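Local coordinates for PipY (PDB 5NLC), which binds pyridoxal 5'-phosphate and is probably involved in keeping the cell's supply of this vitamin B6 cofactor in balance, at residues Ser110-Pro121 and Gln145-Pro156. Residues are numbered along the deposited sequence; the frame is centred on the assembly and turned at random.
Sequences SPKLCLQVKLLP and QVQIRGLMVIAP
Q147 rises on the sheet face it shares with K112, and its side-chain amide comes over to S110. Its CB packs 4.0 Å from K112 CG; CG then leans over the serine hydroxyl, 3.4 Å from S110 OG. CD lies between S110 OG and K112 CG, 3.7 Å from the former. At the tip, NE2 gives a bent hydrogen bond to S110 O (3.1 Å, 136° at the hydrogen), with the acceptor close to the amide plane but the nitrogen standing above the plane of the serine carbonyl. A second, weak bond from NE2 to S110 OG helps fix the rotation of the amide. With CG anti to the carbonyl carbon (chi1 -62°) and the chain extended beyond it, Q147 runs alongside K112.

Backbone bonds continue the pairing, from Q147 N to P111 O through to V117 N and M152 O. These are strands 112-116 and 147-152, neighbours in the modified TIM barrel of fold type III PLP proteins, joined through helix 130-141 as a beta-alpha-beta unit. R149 and G150 stand opposite the single C114, one extra residue, as in a beta bulge: R149 N donates to L113 O at 2.8 Å, whereas the buried G150 N has no partner.

On the helix-facing side, L113 CD1 presses 3.7 Å from V146 CB, L115 CD1 meets I148 CG2, and V117 CG2 packs on L151 CD2; L133 of helix 130-141 covers L115 and V117. The other face carries C114, Q116 and M152, with M152 SD 3.9 Å from Q116 OE1; the M152 side chain comes close to R210, which binds PLP in the cofactor-bound protein; this model has none. Further along, a water donates to V117 O and accepts from I154 N.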
ATOM      1  N   SER A 110     -14.434  -4.310  -5.600  1.00 20.32           N
ATOM      2  CA  SER A 110     -13.628  -5.175  -4.767  1.00 20.39           C
ATOM      3  C   SER A 110     -12.245  -4.573  -4.621  1.00 20.07           C
ATOM      4  O   SER A 110     -11.343  -4.917  -5.410  1.00 19.71           O
ATOM      5  CB  SER A 110     -13.506  -6.510  -5.454  1.00 21.97           C
ATOM      6  OG  SER A 110     -12.932  -7.438  -4.565  1.00 22.63           O
ATOM      7  N   PRO A 111     -12.052  -3.695  -3.616  1.00 18.87           N
ATOM      8  CA  PRO A 111     -10.646  -3.189  -3.449  1.00 18.54           C
ATOM      9  C   PRO A 111      -9.673  -4.274  -3.021  1.00 18.68           C
ATOM     10  O   PRO A 111     -10.062  -5.165  -2.243  1.00 17.25           O
ATOM     11  CB  PRO A 111     -10.779  -2.154  -2.348  1.00 18.80           C
ATOM     12  CG  PRO A 111     -12.010  -2.543  -1.620  1.00 19.24           C
ATOM     13  CD  PRO A 111     -12.959  -3.095  -2.636  1.00 19.25           C
ATOM     14  N   LYS A 112      -8.418  -4.170  -3.486  1.00 18.11           N
ATOM     15  CA  LYS A 112      -7.348  -4.947  -2.962  1.00 19.11           C
ATOM     16  C   LYS A 112      -6.759  -4.247  -1.712  1.00 17.97           C
ATOM     17  O   LYS A 112      -6.519  -3.018  -1.719  1.00 17.68           O
ATOM     18  CB  LYS A 112      -6.305  -5.225  -4.046  1.00 20.59           C
ATOM     19  CG  LYS A 112      -6.809  -6.221  -5.059  1.00 23.35           C
ATOM     20  CD  LYS A 112      -5.915  -6.312  -6.252  1.00 27.74           C
ATOM     21  CE  LYS A 112      -6.701  -6.406  -7.548  1.00 30.67           C
ATOM     22  NZ  LYS A 112      -5.848  -7.151  -8.535  1.00 34.86           N
ATOM     23  N   LEU A 113      -6.569  -5.016  -0.622  1.00 17.20           N
ATOM     24  CA  LEU A 113      -6.258  -4.481   0.701  1.00 17.14           C
ATOM     25  C   LEU A 113      -4.969  -5.062   1.191  1.00 17.52           C
ATOM     26  O   LEU A 113      -4.693  -6.255   0.970  1.00 16.57           O
ATOM     27  CB  LEU A 113      -7.343  -4.798   1.697  1.00 17.39           C
ATOM     28  CG  LEU A 113      -8.781  -4.435   1.318  1.00 18.00           C
ATOM     29  CD1 LEU A 113      -9.662  -4.761   2.493  1.00 18.56           C
ATOM     30  CD2 LEU A 113      -8.983  -2.999   0.994  1.00 17.96           C
ATOM     31  N   CYS A 114      -4.155  -4.195   1.779  1.00 18.31           N
ATOM     32  CA  CYS A 114      -3.163  -4.627   2.729  1.00 18.88           C
ATOM     33  C   CYS A 114      -3.638  -4.250   4.131  1.00 17.85           C
ATOM     34  O   CYS A 114      -4.317  -3.220   4.380  1.00 17.40           O
ATOM     35  CB  CYS A 114      -1.758  -4.070   2.427  1.00 20.50           C
ATOM     36  SG  CYS A 114      -1.082  -4.670   0.844  1.00 25.39           S
ATOM     37  N   LEU A 115      -3.294  -5.118   5.059  1.00 17.21           N
ATOM     38  CA  LEU A 115      -3.563  -4.870   6.456  1.00 17.64           C
ATOM     39  C   LEU A 115      -2.302  -4.248   7.076  1.00 17.06           C
ATOM     40  O   LEU A 115      -1.221  -4.867   7.071  1.00 16.42           O
ATOM     41  CB  LEU A 115      -3.879  -6.185   7.132  1.00 18.60           C
ATOM     42  CG  LEU A 115      -5.023  -6.963   6.484  1.00 19.94           C
ATOM     43  CD1 LEU A 115      -5.206  -8.281   7.239  1.00 21.35           C
ATOM     44  CD2 LEU A 115      -6.292  -6.168   6.564  1.00 20.54           C
ATOM     45  N   GLN A 116      -2.453  -3.056   7.602  1.00 17.84           N
ATOM     46  CA  GLN A 116      -1.378  -2.281   8.166  1.00 18.51           C
ATOM     47  C   GLN A 116      -1.244  -2.689   9.615  1.00 19.45           C
ATOM     48  O   GLN A 116      -2.137  -2.412  10.410  1.00 18.34           O
ATOM     49  CB  GLN A 116      -1.693  -0.815   8.124  1.00 20.07           C
ATOM     50  CG  GLN A 116      -0.532   0.077   8.577  1.00 22.11           C
ATOM     51  CD  GLN A 116      -0.834   1.541   8.496  1.00 25.45           C
ATOM     52  OE1 GLN A 116      -1.417   2.003   7.551  1.00 28.89           O
ATOM     53  NE2 GLN A 116      -0.273   2.310   9.421  1.00 29.67           N
ATOM     54  N   VAL A 117      -0.116  -3.323   9.941  1.00 19.60           N
ATOM     55  CA  VAL A 117       0.119  -3.949  11.215  1.00 21.09           C
ATOM     56  C   VAL A 117       1.198  -3.167  11.951  1.00 21.57           C
ATOM     57  O   VAL A 117       2.227  -2.832  11.385  1.00 22.06           O
ATOM     58  CB  VAL A 117       0.652  -5.385  11.027  1.00 22.27           C
ATOM     59  CG1 VAL A 117       0.824  -6.074  12.388  1.00 23.18           C
ATOM     60  CG2 VAL A 117      -0.342  -6.177  10.239  1.00 23.23           C
ATOM     61  N   LYS A 118       0.977  -2.966  13.242  1.00 23.21           N
ATOM     62  CA  LYS A 118       1.896  -2.260  14.097  1.00 24.80           C
ATOM     63  C   LYS A 118       2.663  -3.321  14.899  1.00 24.21           C
ATOM     64  O   LYS A 118       2.182  -3.847  15.868  1.00 23.57           O
ATOM     65  CB  LYS A 118       1.145  -1.283  15.012  1.00 26.90           C
ATOM     66  CG  LYS A 118       2.032  -0.515  15.959  1.00 29.98           C
ATOM     67  CD  LYS A 118       1.288   0.488  16.846  1.00 32.80           C
ATOM     68  CE  LYS A 118       0.930   1.737  16.074  1.00 34.17           C
ATOM     69  NZ  LYS A 118       0.317   2.745  17.002  1.00 36.39           N
ATOM     70  N   LEU A 119       3.857  -3.610  14.448  1.00 23.98           N
ATOM     71  CA  LEU A 119       4.745  -4.514  15.098  1.00 25.78           C
ATOM     72  C   LEU A 119       5.657  -3.838  16.140  1.00 26.73           C
ATOM     73  O   LEU A 119       6.287  -4.516  16.903  1.00 27.29           O
ATOM     74  CB  LEU A 119       5.597  -5.194  14.016  1.00 25.73           C
ATOM     75  CG  LEU A 119       4.882  -6.215  13.107  1.00 26.53           C
ATOM     76  CD1 LEU A 119       5.828  -6.619  11.994  1.00 27.18           C
ATOM     77  CD2 LEU A 119       4.513  -7.442  13.896  1.00 27.98           C
ATOM     78  N   LEU A 120       5.754  -2.520  16.137  1.00 28.93           N
ATOM     79  CA  LEU A 120       6.513  -1.746  17.111  1.00 32.45           C
ATOM     80  C   LEU A 120       5.671  -0.585  17.648  1.00 36.23           C
ATOM     81  O   LEU A 120       4.827  -0.039  16.904  1.00 35.65           O
ATOM     82  CB  LEU A 120       7.792  -1.179  16.446  1.00 32.54           C
ATOM     83  CG  LEU A 120       8.941  -2.161  16.196  1.00 33.14           C
ATOM     84  CD1 LEU A 120      10.014  -1.447  15.372  1.00 34.28           C
ATOM     85  CD2 LEU A 120       9.513  -2.624  17.535  1.00 33.72           C
ATOM     86  N   PRO A 121       5.955  -0.132  18.896  1.00 40.76           N
ATOM     87  CA  PRO A 121       5.262   1.065  19.391  1.00 42.50           C
ATOM     88  C   PRO A 121       5.470   2.254  18.442  1.00 43.72           C
ATOM     89  O   PRO A 121       6.566   2.431  17.902  1.00 38.38           O
ATOM     90  CB  PRO A 121       5.945   1.323  20.746  1.00 44.54           C
ATOM     91  CG  PRO A 121       6.361  -0.046  21.202  1.00 44.44           C
ATOM     92  CD  PRO A 121       6.865  -0.674  19.930  1.00 43.25           C
ATOM     93  N   GLN A 145     -16.340  -9.367  -0.223  1.00 20.50           N
ATOM     94  CA  GLN A 145     -16.351  -8.285  -1.211  1.00 20.93           C
ATOM     95  C   GLN A 145     -15.033  -7.508  -1.310  1.00 20.78           C
ATOM     96  O   GLN A 145     -15.017  -6.438  -1.942  1.00 23.82           O
ATOM     97  CB  GLN A 145     -17.386  -7.249  -0.837  1.00 21.53           C
ATOM     98  CG  GLN A 145     -18.700  -7.774  -0.312  1.00 22.62           C
ATOM     99  CD  GLN A 145     -19.434  -8.557  -1.356  1.00 23.77           C
ATOM    100  OE1 GLN A 145     -19.223  -8.365  -2.553  1.00 27.51           O
ATOM    101  NE2 GLN A 145     -20.298  -9.395  -0.928  1.00 24.15           N
ATOM    102  N   VAL A 146     -14.037  -7.876  -0.543  1.00 19.49           N
ATOM    103  CA  VAL A 146     -12.709  -7.283  -0.678  1.00 19.13           C
ATOM    104  C   VAL A 146     -11.731  -8.341  -0.991  1.00 19.12           C
ATOM    105  O   VAL A 146     -12.051  -9.497  -0.780  1.00 19.85           O
ATOM    106  CB  VAL A 146     -12.320  -6.587   0.610  1.00 19.32           C
ATOM    107  CG1 VAL A 146     -13.161  -5.311   0.825  1.00 18.84           C
ATOM    108  CG2 VAL A 146     -12.380  -7.535   1.804  1.00 19.78           C
ATOM    109  N   GLN A 147     -10.498  -7.968  -1.393  1.00 18.47           N
ATOM    110  CA  GLN A 147      -9.438  -8.959  -1.691  1.00 18.84           C
ATOM    111  C   GLN A 147      -8.290  -8.623  -0.800  1.00 18.06           C
ATOM    112  O   GLN A 147      -7.524  -7.705  -1.104  1.00 17.23           O
ATOM    113  CB  GLN A 147      -9.000  -8.937  -3.163  1.00 20.28           C
ATOM    114  CG  GLN A 147     -10.122  -9.304  -4.147  1.00 22.38           C
ATOM    115  CD  GLN A 147      -9.738  -8.937  -5.559  1.00 23.90           C
ATOM    116  OE1 GLN A 147      -9.010  -9.667  -6.179  1.00 27.15           O
ATOM    117  NE2 GLN A 147     -10.130  -7.750  -6.022  1.00 25.36           N
ATOM    118  N   ILE A 148      -8.179  -9.328   0.317  1.00 17.78           N
ATOM    119  CA  ILE A 148      -7.033  -9.081   1.265  1.00 18.34           C
ATOM    120  C   ILE A 148      -5.796  -9.720   0.665  1.00 19.43           C
ATOM    121  O   ILE A 148      -5.831 -10.908   0.394  1.00 21.18           O
ATOM    122  CB  ILE A 148      -7.366  -9.618   2.670  1.00 17.98           C
ATOM    123  CG1 ILE A 148      -8.525  -8.822   3.240  1.00 18.27           C
ATOM    124  CG2 ILE A 148      -6.138  -9.451   3.598  1.00 18.65           C
ATOM    125  CD1 ILE A 148      -9.178  -9.523   4.425  1.00 18.21           C
ATOM    126  N   ARG A 149      -4.715  -8.967   0.409  1.00 18.79           N
ATOM    127  CA  ARG A 149      -3.601  -9.531  -0.347  1.00 19.84           C
ATOM    128  C   ARG A 149      -2.284  -9.501   0.400  1.00 18.64           C
ATOM    129  O   ARG A 149      -1.296 -10.057  -0.096  1.00 19.38           O
ATOM    130  CB  ARG A 149      -3.432  -8.722  -1.658  1.00 21.88           C
ATOM    131  CG  ARG A 149      -4.624  -8.846  -2.600  1.00 24.30           C
ATOM    132  CD  ARG A 149      -4.960 -10.281  -2.983  1.00 28.46           C
ATOM    133  NE  ARG A 149      -3.783 -10.911  -3.529  1.00 33.46           N
ATOM    134  CZ  ARG A 149      -3.269 -10.630  -4.734  1.00 38.70           C
ATOM    135  NH1 ARG A 149      -2.155 -11.278  -5.102  1.00 41.87           N
ATOM    136  NH2 ARG A 149      -3.863  -9.733  -5.586  1.00 38.89           N
ATOM    137  N   GLY A 150      -2.261  -8.909   1.569  1.00 17.95           N
ATOM    138  CA  GLY A 150      -0.975  -8.834   2.334  1.00 18.48           C
ATOM    139  C   GLY A 150      -0.934  -7.893   3.489  1.00 18.18           C
ATOM    140  O   GLY A 150      -1.948  -7.534   3.980  1.00 17.47           O
ATOM    141  N   LEU A 151       0.310  -7.526   3.927  1.00 18.24           N
ATOM    142  CA  LEU A 151       0.541  -6.697   5.066  1.00 18.86           C
ATOM    143  C   LEU A 151       1.271  -5.446   4.631  1.00 18.77           C
ATOM    144  O   LEU A 151       2.069  -5.532   3.681  1.00 19.05           O
ATOM    145  CB  LEU A 151       1.436  -7.391   6.117  1.00 19.82           C
ATOM    146  CG  LEU A 151       0.944  -8.660   6.728  1.00 21.08           C
ATOM    147  CD1 LEU A 151       1.886  -8.984   7.897  1.00 21.59           C
ATOM    148  CD2 LEU A 151      -0.490  -8.515   7.202  1.00 21.53           C
ATOM    149  N   MET A 152       0.951  -4.328   5.284  1.00 19.55           N
ATOM    150  CA  MET A 152       1.715  -3.107   5.188  1.00 20.02           C
ATOM    151  C   MET A 152       2.414  -2.857   6.543  1.00 19.68           C
ATOM    152  O   MET A 152       1.803  -2.899   7.560  1.00 18.27           O
ATOM    153  CB  MET A 152       0.854  -1.909   4.830  1.00 21.74           C
ATOM    154  CG  MET A 152       1.635  -0.598   4.647  1.00 23.27           C
ATOM    155  SD  MET A 152       0.643   0.865   4.388  1.00 29.22           S
ATOM    156  CE  MET A 152       1.747   1.792   3.342  1.00 28.66           C
ATOM    157  N   VAL A 153       3.722  -2.585   6.510  1.00 19.34           N
ATOM    158  CA  VAL A 153       4.460  -2.210   7.706  1.00 20.07           C
ATOM    159  C   VAL A 153       5.234  -0.919   7.470  1.00 20.45           C
ATOM    160  O   VAL A 153       5.924  -0.813   6.444  1.00 19.61           O
ATOM    161  CB  VAL A 153       5.393  -3.377   8.043  1.00 20.91           C
ATOM    162  CG1 VAL A 153       6.389  -3.001   9.044  1.00 22.13           C
ATOM    163  CG2 VAL A 153       4.557  -4.512   8.598  1.00 20.32           C
ATOM    164  N   ILE A 154       5.072   0.070   8.361  1.00 21.81           N
ATOM    165  CA  ILE A 154       5.731   1.352   8.228  1.00 22.47           C
ATOM    166  C   ILE A 154       6.581   1.516   9.482  1.00 22.36           C
ATOM    167  O   ILE A 154       6.070   1.408  10.607  1.00 22.26           O
ATOM    168  CB  ILE A 154       4.733   2.525   8.152  1.00 25.39           C
ATOM    169  CG1 ILE A 154       3.665   2.247   7.061  1.00 26.41           C
ATOM    170  CG2 ILE A 154       5.498   3.827   8.067  1.00 25.84           C
ATOM    171  CD1 ILE A 154       2.640   3.352   6.943  1.00 29.46           C
ATOM    172  N   ALA A 155       7.864   1.774   9.294  1.00 20.65           N
ATOM    173  CA  ALA A 155       8.748   1.954  10.450  1.00 21.17           C
ATOM    174  C   ALA A 155       8.423   3.270  11.136  1.00 23.43           C
ATOM    175  O   ALA A 155       8.105   4.259  10.435  1.00 23.52           O
ATOM    176  CB  ALA A 155      10.193   1.945   9.988  1.00 21.08           C
ATOM    177  N   PRO A 156       8.415   3.313  12.495  1.00 24.46           N
ATOM    178  CA  PRO A 156       8.284   4.546  13.220  1.00 26.50           C
ATOM    179  C   PRO A 156       9.328   5.541  12.781  1.00 27.61           C
ATOM    180  O   PRO A 156      10.440   5.130  12.394  1.00 25.29           O
ATOM    181  CB  PRO A 156       8.544   4.124  14.669  1.00 27.59           C
ATOM    182  CG  PRO A 156       8.001   2.724  14.730  1.00 26.41           C
ATOM    183  CD  PRO A 156       8.361   2.146  13.392  1.00 24.66           C
TER
HETATM  184  O   HOH W   1       3.172  -0.426  10.510  1.00 25.58           O